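Local coordinates for protein RNA-dependent RNA Polymerase (Bombyx mori cytoplasmic polyhedrosis virus, PDB 6TZ0) that transcribes the double-stranded RNA genome of the virus into plus strands and probably also copies packaged plus strands into complementary minus strands, at residues L767-E775 / N1044-G1052. Residues are numbered along the deposited sequence; the frame is centred on the assembly and turned at random.
Sequences LLFRVRRPE and NLAYNMSFG
Asn1048 reaches across to Phe769 and Leu768 with its amide and has the largest share of the buried surface, followed by Tyr1047 and Phe769. Among the aromatic contacts, its OD1 lies over one face of the Phe769 ring, offset toward the rim, while ND2 comes 3.3 Å from CD1 of Phe769. Amide and ring planes are 66° apart, so this is an oblique crossing and not a stack. Met1049 adds a Met-aromatic contact: its SD is 4.8 Å from the centroid of the Phe769 ring, 45° off the ring normal. Apolar packing continues where Phe769 CD2 meets Ala1046 CB at 4.5 Å, and Pro774 CG makes a carbon-carbon van der Waals contact with Asn1048 CB at 4.1 Å.

The polar approaches are close but give no hydrogen bond between the segments. Asn1048 ND2 stands 3.0 Å from Leu768 O and Asn1048 N 3.1 Å from Val771 O, both with poor angles. With chi1 at 60°, CG of Asn1048 sits between its backbone N and carbonyl carbon, which carries the amide to Leu768 O and the Phe769 ring. A CA-H...O contact joins Arg772 CA to Tyr1047 O at 3.6 Å.

Tyr1047 packs its CB on Val771 O at 3.3 Å, but its ring turns off to helix 325-339, where OH bonds to Ala329 O. At the margin, Arg772 NH2 bonds to Ser60 O. Away from the nucleotide and metal sites, this loop-to-loop packing joins the connection between helices 754-766 and 774-786 to the loop preceding helix 1054-1062 in the C-terminal region of this reovirus-family polymerase.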
ATOM      1  N   LEU A 767     -13.052  19.445   6.983  1.00 39.70           N
ATOM      2  CA  LEU A 767     -13.634  19.650   8.304  1.00 39.70           C
ATOM      3  C   LEU A 767     -14.980  20.354   8.281  1.00 39.70           C
ATOM      4  O   LEU A 767     -15.296  21.057   9.238  1.00 39.70           O
ATOM      5  CB  LEU A 767     -12.694  20.472   9.186  1.00 39.70           C
ATOM      6  CG  LEU A 767     -11.447  19.911   9.846  1.00 39.70           C
ATOM      7  CD1 LEU A 767     -10.677  21.065  10.428  1.00 39.70           C
ATOM      8  CD2 LEU A 767     -11.866  18.964  10.940  1.00 39.70           C
ATOM      9  N   LEU A 768     -15.774  20.218   7.224  1.00 39.61           N
ATOM     10  CA  LEU A 768     -16.846  21.187   7.028  1.00 39.61           C
ATOM     11  C   LEU A 768     -18.179  20.673   7.566  1.00 39.61           C
ATOM     12  O   LEU A 768     -18.907  21.415   8.234  1.00 39.61           O
ATOM     13  CB  LEU A 768     -16.949  21.556   5.553  1.00 39.61           C
ATOM     14  CG  LEU A 768     -17.475  22.960   5.247  1.00 39.61           C
ATOM     15  CD1 LEU A 768     -16.903  23.388   3.927  1.00 39.61           C
ATOM     16  CD2 LEU A 768     -18.969  23.064   5.201  1.00 39.61           C
ATOM     17  N   PHE A 769     -18.546  19.427   7.254  1.00 36.52           N
ATOM     18  CA  PHE A 769     -19.778  18.880   7.814  1.00 36.52           C
ATOM     19  C   PHE A 769     -19.556  18.089   9.089  1.00 36.52           C
ATOM     20  O   PHE A 769     -20.528  17.715   9.744  1.00 36.52           O
ATOM     21  CB  PHE A 769     -20.552  17.982   6.834  1.00 36.52           C
ATOM     22  CG  PHE A 769     -21.360  18.723   5.804  1.00 36.52           C
ATOM     23  CD1 PHE A 769     -21.060  20.019   5.436  1.00 36.52           C
ATOM     24  CD2 PHE A 769     -22.552  18.179   5.363  1.00 36.52           C
ATOM     25  CE1 PHE A 769     -21.831  20.688   4.532  1.00 36.52           C
ATOM     26  CE2 PHE A 769     -23.342  18.852   4.462  1.00 36.52           C
ATOM     27  CZ  PHE A 769     -22.981  20.115   4.050  1.00 36.52           C
ATOM     28  N   ARG A 770     -18.313  17.810   9.457  1.00 34.51           N
ATOM     29  CA  ARG A 770     -18.027  17.095  10.690  1.00 34.51           C
ATOM     30  C   ARG A 770     -17.777  18.039  11.858  1.00 34.51           C
ATOM     31  O   ARG A 770     -17.296  17.614  12.909  1.00 34.51           O
ATOM     32  CB  ARG A 770     -16.851  16.146  10.472  1.00 34.51           C
ATOM     33  CG  ARG A 770     -15.592  16.799   9.992  1.00 34.51           C
ATOM     34  CD  ARG A 770     -14.558  15.747   9.672  1.00 34.51           C
ATOM     35  NE  ARG A 770     -14.894  14.944   8.502  1.00 34.51           N
ATOM     36  CZ  ARG A 770     -14.197  13.885   8.107  1.00 34.51           C
ATOM     37  NH1 ARG A 770     -13.131  13.501   8.789  1.00 34.51           N
ATOM     38  NH2 ARG A 770     -14.555  13.210   7.028  1.00 34.51           N
ATOM     39  N   VAL A 771     -18.135  19.307  11.698  1.00 34.76           N
ATOM     40  CA  VAL A 771     -17.835  20.357  12.655  1.00 34.76           C
ATOM     41  C   VAL A 771     -19.161  20.950  13.121  1.00 34.76           C
ATOM     42  O   VAL A 771     -20.204  20.759  12.497  1.00 34.76           O
ATOM     43  CB  VAL A 771     -16.919  21.428  12.021  1.00 34.76           C
ATOM     44  CG1 VAL A 771     -17.697  22.399  11.150  1.00 34.76           C
ATOM     45  CG2 VAL A 771     -16.077  22.118  13.014  1.00 34.76           C
ATOM     46  N   ARG A 772     -19.118  21.676  14.231  1.00 33.61           N
ATOM     47  CA  ARG A 772     -20.332  22.198  14.839  1.00 33.61           C
ATOM     48  C   ARG A 772     -20.490  23.706  14.671  1.00 33.61           C
ATOM     49  O   ARG A 772     -21.619  24.198  14.612  1.00 33.61           O
ATOM     50  CB  ARG A 772     -20.351  21.815  16.323  1.00 33.61           C
ATOM     51  CG  ARG A 772     -21.647  22.046  17.030  1.00 33.61           C
ATOM     52  CD  ARG A 772     -21.610  21.464  18.417  1.00 33.61           C
ATOM     53  NE  ARG A 772     -22.811  21.813  19.158  1.00 33.61           N
ATOM     54  CZ  ARG A 772     -23.038  21.462  20.413  1.00 33.61           C
ATOM     55  NH1 ARG A 772     -22.141  20.749  21.075  1.00 33.61           N
ATOM     56  NH2 ARG A 772     -24.158  21.831  21.009  1.00 33.61           N
ATOM     57  N   ARG A 773     -19.393  24.456  14.571  1.00 38.73           N
ATOM     58  CA  ARG A 773     -19.445  25.889  14.282  1.00 38.73           C
ATOM     59  C   ARG A 773     -18.426  26.204  13.191  1.00 38.73           C
ATOM     60  O   ARG A 773     -17.232  26.380  13.481  1.00 38.73           O
ATOM     61  CB  ARG A 773     -19.191  26.731  15.530  1.00 38.73           C
ATOM     62  CG  ARG A 773     -19.368  28.215  15.290  1.00 38.73           C
ATOM     63  CD  ARG A 773     -19.231  29.067  16.539  1.00 38.73           C
ATOM     64  NE  ARG A 773     -17.884  29.075  17.102  1.00 38.73           N
ATOM     65  CZ  ARG A 773     -17.589  28.700  18.341  1.00 38.73           C
ATOM     66  NH1 ARG A 773     -18.547  28.295  19.159  1.00 38.73           N
ATOM     67  NH2 ARG A 773     -16.339  28.748  18.769  1.00 38.73           N
ATOM     68  N   PRO A 774     -18.857  26.277  11.928  1.00 40.96           N
ATOM     69  CA  PRO A 774     -17.902  26.517  10.832  1.00 40.96           C
ATOM     70  C   PRO A 774     -17.366  27.939  10.752  1.00 40.96           C
ATOM     71  O   PRO A 774     -16.338  28.154  10.093  1.00 40.96           O
ATOM     72  CB  PRO A 774     -18.721  26.173   9.581  1.00 40.96           C
ATOM     73  CG  PRO A 774     -19.811  25.297  10.066  1.00 40.96           C
ATOM     74  CD  PRO A 774     -20.154  25.804  11.422  1.00 40.96           C
ATOM     75  N   GLU A 775     -18.013  28.912  11.394  1.00 45.85           N
ATOM     76  CA  GLU A 775     -17.572  30.300  11.293  1.00 45.85           C
ATOM     77  C   GLU A 775     -16.291  30.542  12.089  1.00 45.85           C
ATOM     78  O   GLU A 775     -15.384  31.251  11.625  1.00 45.85           O
ATOM     79  CB  GLU A 775     -18.696  31.224  11.761  1.00 45.85           C
ATOM     80  CG  GLU A 775     -18.370  32.701  11.681  1.00 45.85           C
ATOM     81  CD  GLU A 775     -18.205  33.198  10.259  1.00 45.85           C
ATOM     82  OE1 GLU A 775     -18.842  32.633   9.342  1.00 45.85           O
ATOM     83  OE2 GLU A 775     -17.429  34.154  10.055  1.00 45.85           O
ATOM     84  N   ASN A1044     -30.684  16.515  13.910  1.00 32.83           N
ATOM     85  CA  ASN A1044     -29.924  16.941  12.737  1.00 32.83           C
ATOM     86  C   ASN A1044     -28.961  15.879  12.221  1.00 32.83           C
ATOM     87  O   ASN A1044     -28.350  15.143  12.991  1.00 32.83           O
ATOM     88  CB  ASN A1044     -29.148  18.217  13.057  1.00 32.83           C
ATOM     89  CG  ASN A1044     -28.250  18.089  14.268  1.00 32.83           C
ATOM     90  OD1 ASN A1044     -28.275  17.098  14.976  1.00 32.83           O
ATOM     91  ND2 ASN A1044     -27.403  19.084  14.475  1.00 32.83           N
ATOM     92  N   LEU A1045     -28.855  15.786  10.903  1.00 31.62           N
ATOM     93  CA  LEU A1045     -28.083  14.732  10.271  1.00 31.62           C
ATOM     94  C   LEU A1045     -26.640  15.130   9.989  1.00 31.62           C
ATOM     95  O   LEU A1045     -25.947  14.421   9.255  1.00 31.62           O
ATOM     96  CB  LEU A1045     -28.808  14.259   9.009  1.00 31.62           C
ATOM     97  CG  LEU A1045     -29.371  15.239   7.984  1.00 31.62           C
ATOM     98  CD1 LEU A1045     -28.367  15.609   6.947  1.00 31.62           C
ATOM     99  CD2 LEU A1045     -30.578  14.621   7.327  1.00 31.62           C
ATOM    100  N   ALA A1046     -26.177  16.231  10.577  1.00 31.12           N
ATOM    101  CA  ALA A1046     -24.766  16.581  10.656  1.00 31.12           C
ATOM    102  C   ALA A1046     -24.598  17.514  11.843  1.00 31.12           C
ATOM    103  O   ALA A1046     -25.571  18.086  12.339  1.00 31.12           O
ATOM    104  CB  ALA A1046     -24.254  17.234   9.372  1.00 31.12           C
ATOM    105  N   TYR A1047     -23.352  17.667  12.307  1.00 28.74           N
ATOM    106  CA  TYR A1047     -23.121  18.551  13.445  1.00 28.74           C
ATOM    107  C   TYR A1047     -23.297  20.020  13.090  1.00 28.74           C
ATOM    108  O   TYR A1047     -23.544  20.828  13.988  1.00 28.74           O
ATOM    109  CB  TYR A1047     -21.734  18.344  14.056  1.00 28.74           C
ATOM    110  CG  TYR A1047     -21.575  17.090  14.871  1.00 28.74           C
ATOM    111  CD1 TYR A1047     -22.207  16.962  16.092  1.00 28.74           C
ATOM    112  CD2 TYR A1047     -20.748  16.063  14.449  1.00 28.74           C
ATOM    113  CE1 TYR A1047     -22.064  15.830  16.846  1.00 28.74           C
ATOM    114  CE2 TYR A1047     -20.597  14.926  15.200  1.00 28.74           C
ATOM    115  CZ  TYR A1047     -21.256  14.815  16.397  1.00 28.74           C
ATOM    116  OH  TYR A1047     -21.104  13.686  17.160  1.00 28.74           O
ATOM    117  N   ASN A1048     -23.200  20.388  11.815  1.00 32.27           N
ATOM    118  CA  ASN A1048     -23.442  21.765  11.408  1.00 32.27           C
ATOM    119  C   ASN A1048     -24.853  22.017  10.891  1.00 32.27           C
ATOM    120  O   ASN A1048     -25.168  23.157  10.541  1.00 32.27           O
ATOM    121  CB  ASN A1048     -22.441  22.211  10.337  1.00 32.27           C
ATOM    122  CG  ASN A1048     -22.502  21.375   9.073  1.00 32.27           C
ATOM    123  OD1 ASN A1048     -23.156  20.341   9.015  1.00 32.27           O
ATOM    124  ND2 ASN A1048     -21.868  21.869   8.026  1.00 32.27           N
ATOM    125  N   MET A1049     -25.699  20.998  10.809  1.00 31.70           N
ATOM    126  CA  MET A1049     -27.007  21.130  10.178  1.00 31.70           C
ATOM    127  C   MET A1049     -28.142  21.143  11.193  1.00 31.70           C
ATOM    128  O   MET A1049     -29.227  20.635  10.922  1.00 31.70           O
ATOM    129  CB  MET A1049     -27.226  20.026   9.148  1.00 31.70           C
ATOM    130  CG  MET A1049     -26.385  20.193   7.904  1.00 31.70           C
ATOM    131  SD  MET A1049     -26.644  18.886   6.710  1.00 31.70           S
ATOM    132  CE  MET A1049     -28.303  19.278   6.200  1.00 31.70           C
ATOM    133  N   SER A1050     -27.915  21.754  12.353  1.00 31.50           N
ATOM    134  CA  SER A1050     -28.952  21.856  13.367  1.00 31.50           C
ATOM    135  C   SER A1050     -30.032  22.835  12.934  1.00 31.50           C
ATOM    136  O   SER A1050     -29.845  23.632  12.016  1.00 31.50           O
ATOM    137  CB  SER A1050     -28.363  22.284  14.710  1.00 31.50           C
ATOM    138  OG  SER A1050     -27.872  23.606  14.654  1.00 31.50           O
ATOM    139  N   PHE A1051     -31.171  22.761  13.616  1.00 32.38           N
ATOM    140  CA  PHE A1051     -32.340  23.551  13.255  1.00 32.38           C
ATOM    141  C   PHE A1051     -32.071  25.038  13.441  1.00 32.38           C
ATOM    142  O   PHE A1051     -31.859  25.506  14.564  1.00 32.38           O
ATOM    143  CB  PHE A1051     -33.539  23.115  14.083  1.00 32.38           C
ATOM    144  CG  PHE A1051     -34.755  23.933  13.837  1.00 32.38           C
ATOM    145  CD1 PHE A1051     -35.434  23.834  12.638  1.00 32.38           C
ATOM    146  CD2 PHE A1051     -35.221  24.810  14.800  1.00 32.38           C
ATOM    147  CE1 PHE A1051     -36.554  24.591  12.404  1.00 32.38           C
ATOM    148  CE2 PHE A1051     -36.343  25.568  14.572  1.00 32.38           C
ATOM    149  CZ  PHE A1051     -37.009  25.459  13.374  1.00 32.38           C
ATOM    150  N   GLY A1052     -32.070  25.773  12.331  1.00 32.28           N
ATOM    151  CA  GLY A1052     -31.774  27.185  12.308  1.00 32.28           C
ATOM    152  C   GLY A1052     -30.445  27.527  11.673  1.00 32.28           C
ATOM    153  O   GLY A1052     -30.252  28.676  11.264  1.00 32.28           O
TER